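Local atomic coordinates of cellulosomal scaffoldin adaptor protein B (Acetivibrio cellulolyticus, PDB entry 3BWZ), a protein that serves as an adaptor scaffoldin of the cellulosome, this chain being one of its type II cohesin modules, a domain that in this family typically binds a partner dockerin. Residues I9-T14 with V22-N27; T62-G67 with A114-K119; G67-S72 with A106-G111; F74-V79 with F91-V96. All blocks are in the same frame, centred on the assembly; numbering follows the deposited sequence. Where two conformers were deposited one is given.

Contact 1: residues I9-T14 with V22-N27. With EDO (1,2-ethanediol), chain F.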
loop_
_atom_site.group_PDB
_atom_site.type_symbol
_atom_site.label_atom_id
_atom_site.label_comp_id
_atom_site.label_asym_id
_atom_site.label_seq_id
_atom_site.Cartn_x
_atom_site.Cartn_y
_atom_site.Cartn_z
ATOM N N ILE A 9 -3.616 5.260 3.201
ATOM C CA ILE A 9 -3.678 5.239 1.747
ATOM C C ILE A 9 -4.041 6.644 1.277
ATOM O O ILE A 9 -5.106 7.132 1.578
ATOM C CB ILE A 9 -4.695 4.228 1.211
ATOM C CG1 ILE A 9 -4.473 2.847 1.815
ATOM C CG2 ILE A 9 -4.697 4.216 -0.306
ATOM C CD1 ILE A 9 -5.559 1.810 1.436
ATOM N N VAL A 10 -3.117 7.278 0.570
ATOM C CA VAL A 10 -3.199 8.662 0.153
ATOM C C VAL A 10 -3.294 8.725 -1.363
ATOM O O VAL A 10 -2.425 8.211 -2.033
ATOM C CB VAL A 10 -1.941 9.477 0.676
ATOM C CG1 VAL A 10 -1.988 10.930 0.229
ATOM C CG2 VAL A 10 -1.861 9.378 2.206
ATOM N N LEU A 11 -4.311 9.378 -1.908
ATOM C CA LEU A 11 -4.424 9.540 -3.362
ATOM C C LEU A 11 -3.929 10.898 -3.816
ATOM O O LEU A 11 -4.072 11.901 -3.115
ATOM C CB LEU A 11 -5.876 9.397 -3.814
ATOM C CG LEU A 11 -6.577 8.140 -3.325
ATOM C CD1 LEU A 11 -7.987 8.051 -3.942
ATOM C CD2 LEU A 11 -5.780 6.902 -3.571
ATOM N N ASP A 12 -3.375 10.955 -5.017
ATOM C CA ASP A 12 -2.978 12.229 -5.591
ATOM C C ASP A 12 -4.128 13.045 -6.164
ATOM O O ASP A 12 -3.936 14.207 -6.503
ATOM C CB ASP A 12 -1.870 12.050 -6.633
ATOM C CG ASP A 12 -2.323 11.313 -7.882
ATOM O OD1 ASP A 12 -3.232 10.474 -7.813
ATOM O OD2 ASP A 12 -1.674 11.562 -8.932
ATOM N N LYS A 13 -5.282 12.432 -6.343
ATOM C CA LYS A 13 -6.452 13.022 -6.948
ATOM C C LYS A 13 -7.696 12.699 -6.083
ATOM O O LYS A 13 -7.775 11.635 -5.489
ATOM C CB LYS A 13 -6.661 12.437 -8.352
ATOM C CG LYS A 13 -5.601 12.813 -9.340
ATOM C CD LYS A 13 -5.759 12.078 -10.651
ATOM C CE LYS A 13 -4.665 12.487 -11.655
ATOM N NZ LYS A 13 -4.729 11.817 -12.955
ATOM N N THR A 14 -8.611 13.647 -5.996
ATOM C CA THR A 14 -9.928 13.440 -5.411
ATOM C C THR A 14 -10.973 13.046 -6.412
ATOM O O THR A 14 -11.976 12.378 -6.087
ATOM C CB THR A 14 -10.420 14.706 -4.568
ATOM O OG1 THR A 14 -10.543 15.870 -5.427
ATOM C CG2 THR A 14 -9.528 14.988 -3.396
ATOM N N VAL A 22 -4.873 7.254 -11.136
ATOM C CA VAL A 22 -4.912 7.709 -9.763
ATOM C C VAL A 22 -3.803 6.977 -9.022
ATOM O O VAL A 22 -3.721 5.736 -9.061
ATOM C CB VAL A 22 -6.284 7.367 -9.123
ATOM C CG1 VAL A 22 -6.281 7.691 -7.619
ATOM C CG2 VAL A 22 -7.423 8.070 -9.844
ATOM N N THR A 23 -2.919 7.724 -8.364
ATOM C CA THR A 23 -1.785 7.136 -7.677
ATOM C C THR A 23 -2.087 7.053 -6.202
ATOM O O THR A 23 -2.282 8.086 -5.543
ATOM C CB THR A 23 -0.518 7.952 -7.955
ATOM O OG1 THR A 23 -0.263 7.980 -9.367
ATOM C CG2 THR A 23 0.694 7.351 -7.263
ATOM N N ALA A 24 -2.104 5.832 -5.684
ATOM C CA ALA A 24 -2.312 5.578 -4.267
ATOM C C ALA A 24 -0.945 5.347 -3.615
ATOM O O ALA A 24 -0.269 4.350 -3.859
ATOM C CB ALA A 24 -3.214 4.359 -4.077
ATOM N N SER A 25 -0.555 6.279 -2.763
ATOM C CA SER A 25 0.671 6.176 -1.997
ATOM C C SER A 25 0.361 5.636 -0.619
ATOM O O SER A 25 -0.536 6.116 0.069
ATOM C CB SER A 25 1.321 7.556 -1.864
ATOM O OG SER A 25 1.721 8.035 -3.127
ATOM N N ILE A 26 1.088 4.602 -0.215
ATOM C CA ILE A 26 0.925 3.980 1.085
ATOM C C ILE A 26 1.959 4.601 2.010
ATOM O O ILE A 26 3.152 4.334 1.897
ATOM C CB ILE A 26 1.079 2.462 1.045
ATOM C CG1 ILE A 26 0.090 1.804 0.068
ATOM C CG2 ILE A 26 0.888 1.917 2.455
ATOM C CD1 ILE A 26 0.458 0.454 -0.323
ATOM N N ASN A 27 1.498 5.480 2.895
ATOM C CA ASN A 27 2.354 6.347 3.682
ATOM C C ASN A 27 2.300 5.977 5.146
ATOM O O ASN A 27 1.212 5.885 5.728
ATOM C CB ASN A 27 1.963 7.823 3.527
ATOM C CG ASN A 27 2.201 8.337 2.137
ATOM O OD1 ASN A 27 2.799 7.672 1.306
ATOM N ND2 ASN A 27 1.703 9.533 1.861
HETATM C C1 EDO F . -8.538 18.611 -4.359
HETATM O O1 EDO F . -8.483 17.686 -5.447
HETATM C C2 EDO F . -8.111 20.003 -4.790
HETATM O O2 EDO F . -6.727 20.128 -5.079
HETATM O O HOH W 1 -1.722 9.760 -10.852
#
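L11 and A24 make the dense part of this antiparallel hairpin: the CD2 branch of L11 drops onto the methyl of A24, with L11 CD2 3.6 Å from A24 CB, while its other branch, CD1, leans toward CG1 of V22. With chi1 at -52°, CG of L11 lies opposite the carbonyl carbon, and the leucine spreads both branches along the neighbouring strand. I9 CG2 lies 4.1 Å from the same A24 CB, so the alanine is covered by two larger residues of the partner strand. Behind this apolar face the backbones of V10 and S25 pair reciprocally, V10 N to S25 O at 2.9 Å and S25 N to V10 O at 2.8 Å.

The other face is looser and more polar. CG2 of V10 sits 3.6 Å from ND2 of N27, the two side chains crossing at about a right angle. Past the end of the strand, D12 turns back on T23: D12 N donates to T23 O, and T23 N returns a bond to D12 OD1 (2.8 Å), arriving 45° above the carboxylate plane. The second carboxylate oxygen of D12, OD2, accepts a hydrogen bond from a water 2.6 Å away, which in turn accepts from T23 OG1. T23 OG1 also bonds K117, and N27 OD1 bonds T112.

Strand 6-11 runs parallel to strand 158-165 on its other edge, strand 21-29 pairs antiparallel with strand 111-120 on its far edge, and I9 and L11 reach across to F130 and I128 of strand 126-130.

Contact 2: residues T62-G67 with A114-K119. With NO3 (nitrate ion), chain B.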
loop_
_atom_site.group_PDB
_atom_site.type_symbol
_atom_site.label_atom_id
_atom_site.label_comp_id
_atom_site.label_asym_id
_atom_site.label_seq_id
_atom_site.Cartn_x
_atom_site.Cartn_y
_atom_site.Cartn_z
ATOM N N THR A 62 2.369 -9.140 -9.811
ATOM C CA THR A 62 3.047 -7.857 -9.863
ATOM C C THR A 62 3.098 -7.186 -8.487
ATOM O O THR A 62 2.100 -7.083 -7.787
ATOM C CB THR A 62 2.352 -6.903 -10.837
ATOM O OG1 THR A 62 2.202 -7.545 -12.116
ATOM C CG2 THR A 62 3.055 -5.580 -10.965
ATOM N N MET A 63 4.286 -6.711 -8.151
ATOM C CA MET A 63 4.514 -5.966 -6.945
ATOM C C MET A 63 4.152 -4.476 -7.151
ATOM O O MET A 63 4.358 -3.934 -8.221
ATOM C CB MET A 63 5.991 -6.144 -6.603
ATOM C CG MET A 63 6.416 -5.651 -5.279
ATOM S SD MET A 63 5.836 -6.746 -3.978
ATOM C CE MET A 63 6.100 -5.688 -2.555
ATOM N N PRO A 64 3.650 -3.801 -6.107
ATOM C CA PRO A 64 3.510 -2.346 -6.162
ATOM C C PRO A 64 4.815 -1.644 -6.503
ATOM O O PRO A 64 5.903 -2.194 -6.339
ATOM C CB PRO A 64 3.025 -1.994 -4.753
ATOM C CG PRO A 64 2.280 -3.212 -4.340
ATOM C CD PRO A 64 3.148 -4.323 -4.831
ATOM N N GLY A 65 4.689 -0.421 -6.975
ATOM C CA GLY A 65 5.842 0.394 -7.267
ATOM C C GLY A 65 6.594 0.852 -6.039
ATOM O O GLY A 65 6.073 0.885 -4.913
ATOM N N ALA A 66 7.847 1.225 -6.279
ATOM C CA ALA A 66 8.723 1.722 -5.233
ATOM C C ALA A 66 8.155 2.998 -4.626
ATOM O O ALA A 66 7.521 3.807 -5.291
ATOM C CB ALA A 66 10.108 1.976 -5.797
ATOM N N GLY A 67 8.434 3.184 -3.357
ATOM C CA GLY A 67 8.145 4.415 -2.671
ATOM C C GLY A 67 9.413 5.159 -2.320
ATOM O O GLY A 67 10.397 5.103 -3.054
ATOM N N ALA A 114 5.177 2.114 -0.627
ATOM C CA ALA A 114 4.839 1.539 -1.914
ATOM C C ALA A 114 3.810 2.440 -2.551
ATOM O O ALA A 114 3.118 3.201 -1.861
ATOM C CB ALA A 114 4.262 0.112 -1.718
ATOM N N VAL A 115 3.683 2.305 -3.870
ATOM C CA VAL A 115 2.710 3.039 -4.642
ATOM C C VAL A 115 1.946 2.056 -5.523
ATOM O O VAL A 115 2.539 1.179 -6.158
ATOM C CB VAL A 115 3.448 4.071 -5.510
ATOM C CG1 VAL A 115 2.557 4.759 -6.470
ATOM C CG2 VAL A 115 4.143 5.085 -4.637
ATOM N N VAL A 116 0.624 2.212 -5.545
ATOM C CA VAL A 116 -0.217 1.458 -6.473
ATOM C C VAL A 116 -0.957 2.468 -7.323
ATOM O O VAL A 116 -1.724 3.279 -6.815
ATOM C CB VAL A 116 -1.217 0.502 -5.766
ATOM C CG1 VAL A 116 -2.033 -0.253 -6.834
ATOM C CG2 VAL A 116 -0.476 -0.451 -4.862
ATOM N N LYS A 117 -0.735 2.397 -8.633
ATOM C CA LYS A 117 -1.435 3.223 -9.586
ATOM C C LYS A 117 -2.646 2.466 -10.115
ATOM O O LYS A 117 -2.575 1.282 -10.399
ATOM C CB LYS A 117 -0.494 3.622 -10.706
ATOM C CG LYS A 117 0.556 4.604 -10.220
ATOM C CD LYS A 117 1.647 4.831 -11.244
ATOM C CE LYS A 117 2.589 5.906 -10.812
ATOM N NZ LYS A 117 2.001 7.261 -10.953
ATOM N N PHE A 118 -3.736 3.201 -10.288
ATOM C CA PHE A 118 -4.983 2.657 -10.795
ATOM C C PHE A 118 -5.478 3.446 -11.983
ATOM O O PHE A 118 -5.593 4.668 -11.921
ATOM C CB PHE A 118 -6.084 2.660 -9.726
ATOM C CG PHE A 118 -5.847 1.738 -8.576
ATOM C CD1 PHE A 118 -5.278 2.199 -7.395
ATOM C CD2 PHE A 118 -6.232 0.417 -8.646
ATOM C CE1 PHE A 118 -5.085 1.340 -6.341
ATOM C CE2 PHE A 118 -6.048 -0.439 -7.588
ATOM C CZ PHE A 118 -5.483 0.033 -6.437
ATOM N N LYS A 119 -5.802 2.736 -13.053
ATOM C CA LYS A 119 -6.514 3.317 -14.185
ATOM C C LYS A 119 -8.005 3.325 -13.885
ATOM O O LYS A 119 -8.566 2.313 -13.453
ATOM C CB LYS A 119 -6.207 2.500 -15.435
ATOM C CG LYS A 119 -6.815 2.867 -16.785
ATOM C CD LYS A 119 -6.764 1.644 -17.770
ATOM C CE LYS A 119 -5.373 1.043 -17.969
ATOM N NZ LYS A 119 -5.401 -0.240 -18.774
HETATM N N NO3 B . 8.493 1.403 -10.137
HETATM O O1 NO3 B . 8.055 2.725 -10.219
HETATM O O2 NO3 B . 7.958 0.489 -11.037
HETATM O O3 NO3 B . 9.071 0.962 -8.933
#
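P64 packs its ring against V116 and A114, and the ring can be followed outward from the backbone. CB does most of the touching: P64 CB lies 3.5 Å from V115 O. The same P64 CB is 3.8 Å from V116 CG2 and also meets A114 CB, and so rests on one carbonyl and two methyls. P64 CG, the next atom out, still meets V116 CG2 at 3.9 Å, because proline and valine lie side by side and point the same way. The valine offers this branch because its CG1 is anti to the backbone N (chi1 -179°), which places CG2 opposite the carbonyl carbon.

Just after the proline, G65 and V115 form an antiparallel hydrogen-bonded pair. G65 N reaches V115 O at 2.8 Å with a bent N-H angle of 136°; in return V115 N meets G65 O at 3.0 Å, from above the carbonyl plane. A66 N points elsewhere, to O3 of a nitrate, probably a crystallisation solute, that S53 also holds.

This short, weakly bonded strand 65-66 lies along one edge of strand 111-120, whose other edge pairs with strand 21-29; P64 also touches F91 of strand 88-94.

Contact 3: residues G67-S72 with A106-G111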
loop_
_atom_site.group_PDB
_atom_site.type_symbol
_atom_site.label_atom_id
_atom_site.label_comp_id
_atom_site.label_asym_id
_atom_site.label_seq_id
_atom_site.Cartn_x
_atom_site.Cartn_y
_atom_site.Cartn_z
ATOM N N GLY A 67 8.434 3.184 -3.357
ATOM C CA GLY A 67 8.145 4.415 -2.671
ATOM C C GLY A 67 9.413 5.159 -2.320
ATOM O O GLY A 67 10.397 5.103 -3.054
ATOM N N THR A 68 9.372 5.892 -1.210
ATOM C CA THR A 68 10.490 6.704 -0.750
ATOM C C THR A 68 11.271 6.069 0.395
ATOM O O THR A 68 12.328 6.586 0.764
ATOM C CB THR A 68 10.018 8.100 -0.321
ATOM O OG1 THR A 68 9.108 7.932 0.736
ATOM C CG2 THR A 68 9.344 8.855 -1.457
ATOM N N ILE A 69 10.778 4.962 0.932
ATOM C CA ILE A 69 11.488 4.177 1.921
ATOM C C ILE A 69 11.430 2.708 1.494
ATOM O O ILE A 69 10.816 2.395 0.495
ATOM C CB ILE A 69 10.945 4.370 3.365
ATOM C CG1 ILE A 69 9.477 3.971 3.497
ATOM C CG2 ILE A 69 11.204 5.797 3.859
ATOM C CD1 ILE A 69 8.958 4.016 4.931
ATOM N N LEU A 70 12.154 1.837 2.197
ATOM C CA LEU A 70 12.303 0.412 1.831
ATOM C C LEU A 70 13.018 0.264 0.496
ATOM O O LEU A 70 12.796 -0.681 -0.254
ATOM C CB LEU A 70 11.000 -0.389 1.854
ATOM C CG LEU A 70 10.304 -0.469 3.204
ATOM C CD1 LEU A 70 8.997 -1.243 3.068
ATOM C CD2 LEU A 70 11.210 -1.099 4.266
ATOM N N ASN A 71 13.941 1.176 0.255
ATOM C CA ASN A 71 14.678 1.303 -0.981
ATOM C C ASN A 71 16.181 1.037 -0.852
ATOM O O ASN A 71 16.920 1.127 -1.840
ATOM C CB ASN A 71 14.395 2.736 -1.526
ATOM C CG ASN A 71 13.200 2.808 -2.378
ATOM O OD1 ASN A 71 12.713 1.860 -3.001
ATOM N ND2 ASN A 71 12.637 3.996 -2.338
ATOM N N SER A 72 16.632 0.681 0.344
ATOM C CA SER A 72 18.061 0.455 0.589
ATOM C C SER A 72 18.423 -1.014 0.379
ATOM O O SER A 72 17.574 -1.897 0.450
ATOM C CB SER A 72 18.430 0.845 2.012
ATOM O OG SER A 72 18.124 2.216 2.231
ATOM N N ALA A 106 19.462 4.631 11.595
ATOM C CA ALA A 106 18.702 5.668 10.902
ATOM C C ALA A 106 17.393 5.055 10.394
ATOM O O ALA A 106 17.150 4.931 9.199
ATOM C CB ALA A 106 19.533 6.244 9.771
ATOM N N PRO A 107 16.522 4.653 11.320
ATOM C CA PRO A 107 15.317 3.914 10.924
ATOM C C PRO A 107 14.367 4.742 10.058
ATOM O O PRO A 107 14.193 5.948 10.261
ATOM C CB PRO A 107 14.660 3.554 12.264
ATOM C CG PRO A 107 15.154 4.575 13.216
ATOM C CD PRO A 107 16.580 4.854 12.777
ATOM N N GLU A 108 13.785 4.074 9.084
ATOM C CA GLU A 108 12.834 4.661 8.141
ATOM C C GLU A 108 11.428 4.659 8.707
ATOM O O GLU A 108 10.614 3.808 8.364
ATOM C CB GLU A 108 12.821 3.807 6.900
ATOM C CG GLU A 108 14.120 3.740 6.216
ATOM C CD GLU A 108 14.095 2.764 5.087
ATOM O OE1 GLU A 108 13.060 2.099 4.846
ATOM O OE2 GLU A 108 15.131 2.660 4.425
ATOM N N GLN A 109 11.127 5.626 9.577
ATOM C CA GLN A 109 9.892 5.648 10.363
ATOM C C GLN A 109 8.748 6.358 9.674
ATOM O O GLN A 109 7.586 6.156 10.058
ATOM C CB GLN A 109 10.160 6.276 11.735
ATOM C CG GLN A 109 11.294 5.552 12.455
ATOM C CD GLN A 109 11.425 5.904 13.909
ATOM O OE1 GLN A 109 10.932 6.954 14.388
ATOM N NE2 GLN A 109 12.049 5.047 14.632
ATOM N N THR A 110 9.074 7.188 8.687
ATOM C CA THR A 110 8.091 8.018 7.998
ATOM C C THR A 110 8.432 8.020 6.525
ATOM O O THR A 110 9.553 8.351 6.144
ATOM C CB THR A 110 8.101 9.453 8.541
ATOM O OG1 THR A 110 7.675 9.407 9.906
ATOM C CG2 THR A 110 7.171 10.364 7.754
ATOM N N GLY A 111 7.466 7.662 5.683
ATOM C CA GLY A 111 7.667 7.709 4.241
ATOM C C GLY A 111 6.653 6.882 3.506
ATOM O O GLY A 111 5.706 6.373 4.095
HETATM O O HOH W 2 15.550 3.245 1.442
#
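Two loops of the cohesin domain meet here, one leading from strand 65-66 to strand 77-83 and the other from helix 98-104 into strand 111-120, and E108, the centre of an inverse gamma turn, is the residue that ties them together. Its chain runs extended beyond CG, carrying the carboxylate across to the first loop. There OE1 of E108 accepts the backbone N-H of L70 at 2.8 Å, the donor standing 38° above the carboxylate plane. OE2 of E108 takes a hydrogen bond from a water 3.1 Å away; that water also accepts from N71 N and is bonded to S72 OG. The same OE2 is hydrogen-bonded to the hydroxyl of Y95, so both carboxylate oxygens are engaged.

I69 slides past E108 in the opposite direction. The CB of I69 is 3.4 Å from E108 OE1, and its CG2 lies 4.0 Å from E108 CB. The first torsion of I69, 60°, sets CG1 between the backbone N and the carbonyl carbon, and CD1 beyond it comes within 3.9 Å of G111 C. E108 O is buried in the contact without a hydrogen-bonding partner. G111 has backbone angles that call for glycine, and I69 and T68 press close where a side chain would stand.

Backbone bonds from T68 and I69 to T112 dock the first loop on the start of strand 111-120, G111 pairs with I28 of strand 21-29, and I69 and L70 rest on F34 at the start of strand 34-42.

Contact 4: residues F74-V79 with F91-V96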
loop_
_atom_site.group_PDB
_atom_site.type_symbol
_atom_site.label_atom_id
_atom_site.label_comp_id
_atom_site.label_asym_id
_atom_site.label_seq_id
_atom_site.Cartn_x
_atom_site.Cartn_y
_atom_site.Cartn_z
ATOM N N PHE A 74 19.311 -3.801 1.779
ATOM C CA PHE A 74 19.313 -4.708 2.917
ATOM C C PHE A 74 18.624 -6.030 2.534
ATOM O O PHE A 74 17.859 -6.612 3.303
ATOM C CB PHE A 74 18.631 -4.099 4.128
ATOM C CG PHE A 74 19.358 -2.931 4.744
ATOM C CD1 PHE A 74 18.772 -1.685 4.805
ATOM C CD2 PHE A 74 20.632 -3.079 5.282
ATOM C CE1 PHE A 74 19.390 -0.638 5.406
ATOM C CE2 PHE A 74 21.265 -2.025 5.873
ATOM C CZ PHE A 74 20.652 -0.797 5.921
ATOM N N ASN A 75 18.939 -6.512 1.338
ATOM C CA ASN A 75 18.384 -7.768 0.848
ATOM C C ASN A 75 16.848 -7.744 0.932
ATOM O O ASN A 75 16.229 -8.662 1.469
ATOM C CB ASN A 75 18.969 -8.949 1.638
ATOM C CG ASN A 75 18.604 -10.285 1.041
ATOM O OD1 ASN A 75 18.277 -10.384 -0.137
ATOM N ND2 ASN A 75 18.695 -11.325 1.847
ATOM N N LEU A 76 16.258 -6.697 0.385
ATOM C CA LEU A 76 14.813 -6.531 0.378
ATOM C C LEU A 76 14.141 -7.751 -0.213
ATOM O O LEU A 76 14.491 -8.218 -1.297
ATOM C CB LEU A 76 14.410 -5.301 -0.469
ATOM C CG LEU A 76 12.910 -4.908 -0.421
ATOM C CD1 LEU A 76 12.641 -4.210 0.871
ATOM C CD2 LEU A 76 12.523 -4.031 -1.610
ATOM N N ARG A 77 13.142 -8.249 0.502
ATOM C CA ARG A 77 12.292 -9.342 0.025
ATOM C C ARG A 77 10.942 -8.742 -0.347
ATOM O O ARG A 77 10.309 -8.048 0.464
ATOM C CB ARG A 77 12.115 -10.413 1.111
ATOM C CG ARG A 77 11.177 -11.534 0.719
ATOM C CD ARG A 77 11.043 -12.652 1.780
ATOM N NE ARG A 77 10.147 -13.755 1.364
ATOM C CZ ARG A 77 8.823 -13.767 1.559
ATOM N NH1 ARG A 77 8.198 -12.757 2.155
ATOM N NH2 ARG A 77 8.109 -14.789 1.149
ATOM N N GLN A 78 10.514 -9.004 -1.572
ATOM C CA GLN A 78 9.260 -8.489 -2.119
ATOM C C GLN A 78 8.513 -9.615 -2.785
ATOM O O GLN A 78 9.085 -10.314 -3.628
ATOM C CB GLN A 78 9.546 -7.454 -3.226
ATOM C CG GLN A 78 10.267 -6.245 -2.798
ATOM C CD GLN A 78 10.062 -5.152 -3.765
ATOM O OE1 GLN A 78 9.167 -4.333 -3.574
ATOM N NE2 GLN A 78 10.862 -5.119 -4.826
ATOM N N VAL A 79 7.252 -9.808 -2.421
ATOM C CA VAL A 79 6.416 -10.767 -3.104
ATOM C C VAL A 79 4.985 -10.282 -3.060
ATOM O O VAL A 79 4.569 -9.621 -2.100
ATOM C CB VAL A 79 6.562 -12.182 -2.545
ATOM C CG1 VAL A 79 6.038 -12.268 -1.187
ATOM C CG2 VAL A 79 5.913 -13.200 -3.472
ATOM N N PHE A 91 0.596 -8.181 -0.562
ATOM C CA PHE A 91 2.010 -8.104 -0.830
ATOM C C PHE A 91 2.796 -7.857 0.431
ATOM O O PHE A 91 2.285 -7.342 1.419
ATOM C CB PHE A 91 2.323 -7.031 -1.891
ATOM C CG PHE A 91 1.842 -5.650 -1.526
ATOM C CD1 PHE A 91 2.658 -4.749 -0.864
ATOM C CD2 PHE A 91 0.542 -5.244 -1.859
ATOM C CE1 PHE A 91 2.179 -3.489 -0.523
ATOM C CE2 PHE A 91 0.079 -3.984 -1.541
ATOM C CZ PHE A 91 0.920 -3.117 -0.884
ATOM N N SER A 92 4.071 -8.243 0.361
ATOM C CA SER A 92 5.003 -8.084 1.458
ATOM C C SER A 92 6.268 -7.443 0.931
ATOM O O SER A 92 6.740 -7.812 -0.149
ATOM C CB SER A 92 5.338 -9.437 2.097
ATOM O OG SER A 92 6.138 -9.256 3.265
ATOM N N LYS A 93 6.826 -6.517 1.708
ATOM C CA LYS A 93 8.031 -5.801 1.350
ATOM C C LYS A 93 8.774 -5.539 2.633
ATOM O O LYS A 93 8.266 -4.824 3.495
ATOM C CB LYS A 93 7.595 -4.474 0.678
ATOM C CG LYS A 93 8.639 -3.644 0.061
ATOM C CD LYS A 93 8.017 -2.475 -0.703
ATOM C CE LYS A 93 9.071 -1.690 -1.364
ATOM N NZ LYS A 93 8.457 -0.632 -2.164
ATOM N N ALA A 94 9.966 -6.107 2.774
ATOM C CA ALA A 94 10.659 -6.046 4.049
ATOM C C ALA A 94 12.150 -6.245 3.896
ATOM O O ALA A 94 12.611 -7.059 3.103
ATOM C CB ALA A 94 10.073 -7.071 5.031
ATOM N N TYR A 95 12.904 -5.514 4.687
ATOM C CA TYR A 95 14.332 -5.756 4.772
ATOM C C TYR A 95 14.636 -7.081 5.467
ATOM O O TYR A 95 13.998 -7.434 6.445
ATOM C CB TYR A 95 15.017 -4.634 5.524
ATOM C CG TYR A 95 15.019 -3.270 4.848
ATOM C CD1 TYR A 95 14.976 -2.113 5.613
ATOM C CD2 TYR A 95 15.154 -3.117 3.465
ATOM C CE1 TYR A 95 15.067 -0.859 5.027
ATOM C CE2 TYR A 95 15.235 -1.873 2.896
ATOM C CZ TYR A 95 15.191 -0.757 3.673
ATOM O OH TYR A 95 15.276 0.468 3.049
ATOM N N VAL A 96 15.644 -7.805 4.966
ATOM C CA VAL A 96 16.083 -9.057 5.549
ATOM C C VAL A 96 17.368 -8.891 6.354
ATOM O O VAL A 96 17.546 -9.549 7.370
ATOM C CB VAL A 96 16.244 -10.143 4.450
ATOM C CG1 VAL A 96 16.828 -11.442 5.007
ATOM C CG2 VAL A 96 14.900 -10.387 3.772
HETATM O O HOH W 3 7.511 -2.248 -4.149
#
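F74 turns the edge of its ring into the face of Y95 in a T-shaped (edge-to-face) pair, the centroids 5.0 Å apart and the planes at 72°. F74 CD1 sits over the centre of the tyrosine ring, 3.7 Å above its plane, while F74 CB rests against Y95 CD2. L76 approaches that ring obliquely, with its CD1 3.8 Å from Y95 CD2. Y101 makes a further edge-to-face contact with the tyrosine ring.

Next along, Q78 and K93 lie side by side and point the same way. K93 is extended throughout, with CG anti to the backbone N (chi1 -172°), which lays its methylenes beside the glutamine: Q78 OE1 lies 3.4 Å from K93 CE. One water bridges the two tips, donating a hydrogen bond to Q78 OE1 and accepting one from K93 NZ, which also bonds V113 O.

These residues belong to the beta hairpin of strands 77-83 and 88-94, which run nearly antiparallel here. R77 with A94 and V79 with S92 are hydrogen-bonded pairs, and Q78 with K93 is the non-hydrogen-bonded pair between them. The straightest bond, R77 N to A94 O, has an N-H angle of 178°. Beyond the open end of the ladder, where F74 precedes one strand and V96 follows the other, V96 N reaches F74 O at 3.0 Å.

On the opposite face from Q78 and K93, R77 stretches out so that S92 OG lies near the edge of its guanidinium. N75 and V96 cross obliquely, and V96 CG2 presses on N75 O at 3.2 Å.

Overall arrangement
Contact 1 comes first along the chain and closes before the others open. The remaining three are enclosed one within another: 62-67 with 114-119 surrounds 67-72 with 106-111, which surrounds the hairpin of contact 4. Contacts 1 and 2 have centres about 10 Å apart and are joined by backbone bonds between strands 21-29 and 111-120. Contacts 2 and 3 share G67, and contacts 3 and 4, their centres about 12 Å apart, meet at Y95, E108 and S72. The centres of contacts 1 and 4 lie about 22 Å apart, on opposite sides of the chain's centre. Together they link both sides of the beta-sandwich of this cohesin module.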